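Local coordinates for putative Glycosidase (PDB 3R67), which is a putative glycosidase, probably built as a five-bladed beta-propeller, whose precise activity is not established, at residues S43-W46 and E47-D50; S151-L154 and Q155-E158; T215-I218 and N219-P222; K266-S269 and G270-D274. All blocks are in the same frame, centred on the assembly; numbering follows the deposited sequence. Where two conformers were deposited one is given.

Interaction 1 of 4, residues S43-W46 and E47-D50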
# COMPACT_ATOMS: atom_id res chain seq x y z
N SER A 43 1.10 -7.66 27.69
CA SER A 43 2.20 -6.97 27.01
C SER A 43 2.64 -7.76 25.82
O SER A 43 2.77 -8.99 25.86
CB SER A 43 3.37 -6.74 27.95
OG SER A 43 2.93 -5.91 29.01
N VAL A 44 2.85 -7.04 24.73
CA VAL A 44 3.22 -7.62 23.46
C VAL A 44 4.40 -6.85 22.85
O VAL A 44 4.38 -5.62 22.75
CB VAL A 44 1.95 -7.57 22.53
CG1 VAL A 44 2.27 -7.95 21.10
CG2 VAL A 44 0.82 -8.44 23.07
N ALA A 45 5.42 -7.60 22.44
CA ALA A 45 6.55 -7.14 21.63
C ALA A 45 6.03 -7.06 20.19
O ALA A 45 6.25 -7.95 19.37
CB ALA A 45 7.73 -8.09 21.79
N TRP A 46 5.24 -6.00 19.94
CA TRP A 46 4.40 -5.75 18.79
C TRP A 46 5.18 -5.59 17.45
O TRP A 46 4.54 -5.72 16.40
CB TRP A 46 3.56 -4.48 19.05
CG TRP A 46 4.39 -3.23 19.18
CD1 TRP A 46 5.00 -2.76 20.30
CD2 TRP A 46 4.69 -2.30 18.13
NE1 TRP A 46 5.66 -1.60 20.02
CE2 TRP A 46 5.50 -1.29 18.69
CE3 TRP A 46 4.35 -2.22 16.76
CZ2 TRP A 46 5.94 -0.18 17.95
CZ3 TRP A 46 4.81 -1.14 16.02
CH2 TRP A 46 5.61 -0.14 16.62
N GLU A 47 6.50 -5.35 17.45
CA GLU A 47 7.27 -5.22 16.20
C GLU A 47 8.54 -6.09 16.25
O GLU A 47 9.53 -5.77 15.62
CB GLU A 47 7.65 -3.74 15.92
CG GLU A 47 8.42 -3.06 17.04
CD GLU A 47 8.86 -1.62 16.83
OE1 GLU A 47 8.81 -1.15 15.67
OE2 GLU A 47 9.29 -0.97 17.81
N SER A 48 8.49 -7.19 17.00
CA SER A 48 9.66 -8.03 17.23
C SER A 48 9.98 -9.01 16.10
O SER A 48 11.15 -9.44 16.06
CB SER A 48 9.47 -8.84 18.51
OG SER A 48 8.33 -9.67 18.41
N SER A 49 9.03 -9.38 15.21
CA SER A 49 9.37 -10.37 14.19
C SER A 49 9.64 -9.74 12.83
O SER A 49 10.66 -10.08 12.21
CB SER A 49 8.28 -11.43 14.06
OG SER A 49 7.03 -10.88 13.69
N ASP A 50 8.74 -8.86 12.33
CA ASP A 50 8.90 -8.23 11.00
C ASP A 50 8.22 -6.87 10.94
O ASP A 50 7.18 -6.68 11.56
CB ASP A 50 8.30 -9.15 9.89
CG ASP A 50 9.02 -10.49 9.72
OD1 ASP A 50 10.16 -10.50 9.22
OD2 ASP A 50 8.48 -11.50 10.20
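A type I beta turn from A45 to S48 takes the chain out of strand 42-44, and one carbonyl oxygen gathers both of its cross-turn bonds. S48 OG donates to A45 O over 2.9 Å, tilted 25° from the carbonyl plane, while the backbone bond from S48 N to A45 O is weak at 3.3 Å. The serine hydroxyl thus reinforces a long turn bond. W46 and E47, the two central residues, run side by side and point the same way. In each, CG sits between the backbone N and the carbonyl carbon (chi1 65° in W46), and the extended E47 chain is carried over the indole. E47 CG lies 3.8 Å from the centroid of the six-membered ring in W46, a CH-pi contact over the face. Beyond it the carboxylate stacks nearly flat on the ring, 13° from parallel, with E47 CD 3.4 Å from W46 CZ2. Partners outside the turn fix that carboxylate: T33 and Y67 by hydrogen bonds, R97 by a salt bridge, while W46 NE1 bonds to T99 O. W46 and E47 both rest on A69 of strand 62-70, W46 also touches R83 of strand 82-89, and the chain leaves the turn into strand 50-59.

Interaction 2 of 4, residues S151-L154 and Q155-E158; sequences SRDL and QIWE
An ST motif headed by S151 shapes the loop between strands 144-151 and 158-162, and S151, D153 and L154 meet I156, Q155 and W157 within it. S151 OG accepts from the backbone N of D153 and, more closely, from that of L154. The same hydroxyl donates to I156 O at 2.7 Å, approaching from above the carbonyl plane, and so ties both arms of the loop together. D153 supplies the second centre. Its OD1 takes I156 N on the syn lone pair, 2.9 Å away and almost straight at 175°, and receives Q155 N at 2.8 Å from above the carboxylate plane. A chi1 of 59°, with CG between the backbone N and the carbonyl carbon, turns the carboxylate back to these two amides. W157 closes the loop: S151 CB stands over one face of its indole, 3.5 Å from the six-membered ring centroid, as a CH-pi contact. NE1 of W157 makes a weak bond of 2.9 Å to L154 O, and L154 CD2 lies 3.7 Å from W157 CZ2, the two side chains running alongside each other. One water links R152 N to I156 O, and another links D153 O to the side-chain NE2 of Q155. L154 packs on V64, Y86 and Y132, W157 on L66 and M134, so the loop bears on strands 62-70, 82-89 and 132-139.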
# COMPACT_ATOMS: atom_id res chain seq x y z
N SER A 151 -7.88 10.39 10.15
CA SER A 151 -7.17 11.11 11.20
C SER A 151 -6.71 12.47 10.71
O SER A 151 -6.55 12.66 9.49
CB SER A 151 -5.95 10.30 11.65
OG SER A 151 -5.26 10.91 12.72
N ARG A 152 -6.47 13.40 11.66
CA ARG A 152 -5.94 14.73 11.36
C ARG A 152 -4.50 14.88 11.88
O ARG A 152 -3.82 15.84 11.52
CB ARG A 152 -6.82 15.85 11.93
CG ARG A 152 -8.13 16.05 11.21
CD ARG A 152 -8.73 17.41 11.53
NE ARG A 152 -7.86 18.51 11.11
CZ ARG A 152 -7.83 19.04 9.89
NH1 ARG A 152 -8.64 18.58 8.94
NH2 ARG A 152 -7.00 20.03 9.61
N ASP A 153 -4.03 13.92 12.71
CA ASP A 153 -2.69 13.99 13.30
C ASP A 153 -1.89 12.67 13.14
O ASP A 153 -0.74 12.61 13.56
CB ASP A 153 -2.78 14.35 14.82
CG ASP A 153 -3.57 13.40 15.72
OD1 ASP A 153 -3.79 12.22 15.31
OD2 ASP A 153 -3.93 13.82 16.84
N LEU A 154 -2.50 11.62 12.55
CA LEU A 154 -1.94 10.29 12.28
C LEU A 154 -1.71 9.46 13.57
O LEU A 154 -1.15 8.36 13.50
CB LEU A 154 -0.62 10.37 11.49
CG LEU A 154 -0.62 11.09 10.14
CD1 LEU A 154 0.78 11.21 9.64
CD2 LEU A 154 -1.47 10.35 9.14
N GLN A 155 -2.17 9.97 14.73
CA GLN A 155 -2.09 9.30 16.05
C GLN A 155 -3.45 8.76 16.46
O GLN A 155 -3.57 7.60 16.87
CB GLN A 155 -1.61 10.27 17.14
CG GLN A 155 -0.31 10.98 16.88
CD GLN A 155 0.92 10.26 17.34
OE1 GLN A 155 0.97 9.65 18.42
NE2 GLN A 155 2.02 10.61 16.73
N ILE A 156 -4.48 9.64 16.39
CA ILE A 156 -5.86 9.37 16.76
C ILE A 156 -6.62 9.04 15.49
O ILE A 156 -6.84 9.92 14.66
CB ILE A 156 -6.51 10.55 17.56
CG1 ILE A 156 -5.61 11.08 18.72
CG2 ILE A 156 -7.92 10.20 18.04
CD1 ILE A 156 -5.18 10.09 19.82
N TRP A 157 -7.01 7.77 15.34
CA TRP A 157 -7.73 7.30 14.16
C TRP A 157 -9.18 6.92 14.45
O TRP A 157 -9.49 6.32 15.48
CB TRP A 157 -7.02 6.08 13.55
CG TRP A 157 -5.68 6.40 12.97
CD1 TRP A 157 -4.48 6.37 13.62
CD2 TRP A 157 -5.40 6.81 11.62
NE1 TRP A 157 -3.46 6.72 12.76
CE2 TRP A 157 -4.01 7.02 11.53
CE3 TRP A 157 -6.19 7.01 10.48
CZ2 TRP A 157 -3.39 7.46 10.34
CZ3 TRP A 157 -5.60 7.48 9.32
CH2 TRP A 157 -4.21 7.69 9.25
N GLU A 158 -10.06 7.27 13.52
CA GLU A 158 -11.49 6.91 13.56
C GLU A 158 -11.70 5.81 12.53
O GLU A 158 -11.36 6.01 11.37
CB GLU A 158 -12.37 8.15 13.29
CG GLU A 158 -13.43 8.42 14.34
CD GLU A 158 -14.65 7.51 14.33
OE1 GLU A 158 -15.53 7.71 13.46
OE2 GLU A 158 -14.76 6.66 15.23
O HOH W 1 -7.52 12.97 14.37
O HOH W 2 1.65 12.83 14.53

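Interaction 3 of 4, residues T215-I218 and N219-P222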
# COMPACT_ATOMS: atom_id res chain seq x y z
N THR A 215 -18.20 9.70 -2.71
CA THR A 215 -18.52 11.12 -2.59
C THR A 215 -18.15 11.60 -1.18
O THR A 215 -18.23 12.80 -0.90
CB THR A 215 -19.99 11.40 -2.93
OG1 THR A 215 -20.84 10.69 -2.03
CG2 THR A 215 -20.34 11.08 -4.38
N ASP A 216 -17.74 10.68 -0.29
CA ASP A 216 -17.46 11.05 1.10
C ASP A 216 -16.13 10.45 1.63
O ASP A 216 -15.83 10.66 2.81
CB ASP A 216 -18.61 10.58 2.00
CG ASP A 216 -18.92 9.09 1.97
OD1 ASP A 216 -18.03 8.30 1.59
OD2 ASP A 216 -20.03 8.71 2.39
N LEU A 217 -15.37 9.67 0.79
CA LEU A 217 -14.06 9.05 1.10
C LEU A 217 -14.15 7.86 2.09
O LEU A 217 -13.13 7.20 2.34
CB LEU A 217 -13.08 10.08 1.70
CG LEU A 217 -12.67 11.23 0.79
CD1 LEU A 217 -12.16 12.35 1.58
CD2 LEU A 217 -11.65 10.78 -0.25
N ILE A 218 -15.35 7.57 2.60
CA ILE A 218 -15.59 6.50 3.57
C ILE A 218 -16.32 5.32 2.89
O ILE A 218 -15.89 4.18 3.03
CB ILE A 218 -16.41 7.09 4.76
CG1 ILE A 218 -15.65 8.25 5.48
CG2 ILE A 218 -16.92 6.03 5.74
CD1 ILE A 218 -14.29 8.03 5.90
N ASN A 219 -17.41 5.62 2.16
CA ASN A 219 -18.24 4.64 1.47
C ASN A 219 -17.87 4.62 0.01
O ASN A 219 -18.08 5.61 -0.70
CB ASN A 219 -19.72 4.98 1.67
CG ASN A 219 -20.12 4.97 3.12
OD1 ASN A 219 -20.19 3.92 3.78
ND2 ASN A 219 -20.38 6.15 3.66
N TRP A 220 -17.27 3.50 -0.42
CA TRP A 220 -16.77 3.31 -1.77
C TRP A 220 -17.65 2.33 -2.52
O TRP A 220 -18.13 1.36 -1.95
CB TRP A 220 -15.31 2.82 -1.74
CG TRP A 220 -14.38 3.88 -1.21
CD1 TRP A 220 -14.10 4.14 0.10
CD2 TRP A 220 -13.68 4.86 -1.98
NE1 TRP A 220 -13.24 5.21 0.20
CE2 TRP A 220 -12.98 5.68 -1.07
CE3 TRP A 220 -13.54 5.10 -3.35
CZ2 TRP A 220 -12.16 6.73 -1.49
CZ3 TRP A 220 -12.74 6.16 -3.77
CH2 TRP A 220 -12.06 6.95 -2.84
N GLU A 221 -17.85 2.60 -3.81
CA GLU A 221 -18.70 1.80 -4.67
C GLU A 221 -17.88 1.18 -5.85
O GLU A 221 -17.53 1.91 -6.78
CB GLU A 221 -19.84 2.68 -5.20
CG GLU A 221 -20.85 1.93 -6.05
CD GLU A 221 -21.89 2.83 -6.68
OE1 GLU A 221 -21.57 3.49 -7.69
OE2 GLU A 221 -23.03 2.87 -6.17
N PRO A 222 -17.61 -0.15 -5.82
CA PRO A 222 -16.89 -0.78 -6.95
C PRO A 222 -17.64 -0.65 -8.27
O PRO A 222 -18.87 -0.83 -8.30
CB PRO A 222 -16.79 -2.26 -6.54
CG PRO A 222 -16.97 -2.26 -5.05
CD PRO A 222 -17.95 -1.15 -4.79
O HOH W 3 -19.96 7.59 -1.14
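The Asx turn of D216 is braced by N219, whose side chain can be followed outward across the loop that joins strands 210-214 and 221-222. N219 CB starts close to the turn, 3.7 Å from D216 OD1. From there CG stands anti to the carbonyl carbon (chi1 -60°), beside the backbone N, and this brings the amide round to the aspartate, where N219 CG is 3.8 Å from D216 OD2. At the tip the two polar atoms part company. N219 ND2 donates to D216 OD2 over 2.9 Å, nearly straight at 168°; D216 OD2 lies close to the amide plane of N219, and the donor reaches it on the syn side, tilted somewhat out of the carboxylate plane. N219 OD1 instead takes a hydrogen bond from K166 NZ. Because the backbone N of N219 also bonds to D216 OD1, at 2.8 Å, one residue grips both carboxylate oxygens, and rotation of the carboxylate is held from two points. D216 OD1 has a second donor, I218 N, which comes from above the carboxylate plane and closes the Asx turn itself. Outside the two segments, S214 OG bonds to N219 O and to the backbone N of D216 and L217, while W220 packs on Y200 and M202 of strand 199-204. A water accepts from T215 N and donates to N219 O. At the indole, W220 NE1 points a weak bond of 2.9 Å at L217 O, which lies at the ring edge.

Interaction 4 of 4, residues K266-S269 and G270-D274. With EDO (1,2-ethanediol), chain J.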
# COMPACT_ATOMS: atom_id res chain seq x y z
N LYS A 266 3.11 -9.98 -9.13
CA LYS A 266 3.66 -11.25 -8.64
C LYS A 266 3.86 -12.17 -9.86
O LYS A 266 2.97 -12.32 -10.68
CB LYS A 266 2.80 -11.91 -7.55
CG LYS A 266 3.42 -13.18 -6.99
CD LYS A 266 2.50 -13.87 -6.02
CE LYS A 266 3.01 -15.23 -5.64
NZ LYS A 266 2.10 -15.89 -4.67
N ASN A 267 5.04 -12.75 -9.97
CA ASN A 267 5.39 -13.60 -11.09
C ASN A 267 4.99 -15.05 -10.83
O ASN A 267 5.28 -15.57 -9.75
CB ASN A 267 6.90 -13.50 -11.34
CG ASN A 267 7.36 -14.08 -12.65
OD1 ASN A 267 6.70 -13.96 -13.68
ND2 ASN A 267 8.58 -14.60 -12.65
N LYS A 268 4.29 -15.69 -11.81
CA LYS A 268 3.94 -17.12 -11.71
C LYS A 268 5.16 -18.00 -11.84
O LYS A 268 6.13 -17.62 -12.50
CB LYS A 268 2.92 -17.55 -12.78
CG LYS A 268 1.48 -17.38 -12.39
CD LYS A 268 0.57 -18.07 -13.38
CE LYS A 268 -0.89 -17.87 -13.14
NZ LYS A 268 -1.69 -18.37 -14.30
N SER A 269 5.12 -19.17 -11.23
CA SER A 269 6.18 -20.17 -11.34
C SER A 269 5.95 -20.99 -12.61
O SER A 269 4.84 -21.47 -12.85
CB SER A 269 6.23 -21.05 -10.09
OG SER A 269 4.97 -21.66 -9.85
N GLY A 270 6.99 -21.08 -13.44
CA GLY A 270 6.99 -21.79 -14.72
C GLY A 270 6.86 -20.91 -15.96
O GLY A 270 7.15 -19.69 -15.94
N ALA A 271 6.40 -21.56 -17.05
CA ALA A 271 6.18 -21.00 -18.39
C ALA A 271 5.03 -19.96 -18.42
O ALA A 271 4.97 -19.14 -19.34
CB ALA A 271 5.86 -22.13 -19.36
N GLU A 272 4.15 -20.00 -17.41
CA GLU A 272 3.04 -19.06 -17.29
C GLU A 272 3.55 -17.69 -16.81
O GLU A 272 2.85 -16.70 -17.00
CB GLU A 272 1.96 -19.58 -16.35
CG GLU A 272 1.18 -20.76 -16.94
CD GLU A 272 -0.15 -21.01 -16.26
OE1 GLU A 272 -0.12 -21.53 -15.12
OE2 GLU A 272 -1.20 -20.61 -16.81
N GLY A 273 4.75 -17.63 -16.25
CA GLY A 273 5.38 -16.39 -15.79
C GLY A 273 6.55 -16.01 -16.67
O GLY A 273 6.80 -16.66 -17.69
N ASP A 274 7.25 -14.92 -16.28
CA ASP A 274 8.44 -14.44 -17.00
C ASP A 274 9.68 -15.02 -16.29
O ASP A 274 9.98 -14.63 -15.16
CB ASP A 274 8.47 -12.89 -17.06
CG ASP A 274 9.53 -12.31 -18.00
OD1 ASP A 274 10.48 -13.04 -18.35
OD2 ASP A 274 9.40 -11.13 -18.38
C1 EDO J . 9.62 -17.84 -13.34
O1 EDO J . 8.37 -17.93 -14.06
C2 EDO J . 10.37 -19.17 -13.52
O2 EDO J . 11.49 -19.34 -12.63
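N267 and D274 face each other across the neck of a loop, where the side-chain amide of N267 pairs with both the N-H and the C=O of D274. N267 OD1 accepts from D274 N at 2.8 Å, in the carbonyl plane and on a lone pair. N267 ND2 gives a hydrogen to D274 O over 2.9 Å, but meets that oxygen from 38° above its carbonyl plane, and D274 O is itself tilted from the amide plane of N267, so the second bond is the more skewed of the two. A chi1 of -167° puts CG of N267 opposite its own N and carries the amide across to the returning chain. The loop, which lies between strands 258-266 and 282-289, turns at its far end through a type I beta turn from G270 to G273. Beside that turn K268 and E272 slant across one another: the lysine chain is extended, its CD is 3.6 Å from E272 CB, and K268 NZ ends 3.4 Å from E272 OE2 in a weak salt bridge. G273 passes close to the backbone of K268, its CA making a C-H...O contact of 3.6 Å to K268 O. A molecule of 1,2-ethanediol, probably from the crystallisation liquor, sets its O1 2.7 Å from K268 O and 2.8 Å from G270 O, two acceptors that compete for one proton. The chemistry is therefore uneven: two short hydrogen bonds from one side-chain amide, the first in plane and the second tilted, hold the neck, with S243 adding a hydrogen bond to K268 N, whereas the exposed E272 and its lysine are joined by a long ionic contact that probably adds little rigidity.

How the interactions relate
Interactions 2 and 3 are two versions of one design: each loop follows the pattern Ser-x-Asp-Leu-x-x-Trp and joins antiparallel strands, with serine, aspartate and tryptophan doing the same jobs. They are also the closest pair, about 7 Å apart at their nearest atoms and 19 Å between centres. Interaction 1 uses a different turn and lies about 22 Å from interaction 2, centre to centre. Interaction 4 stands across the centre of the chain from interaction 2, their centres about 41 Å apart. None touches another. Ethanediol binds at interaction 4, and another such molecule lies about 4 Å from the Q155 side chain of interaction 2.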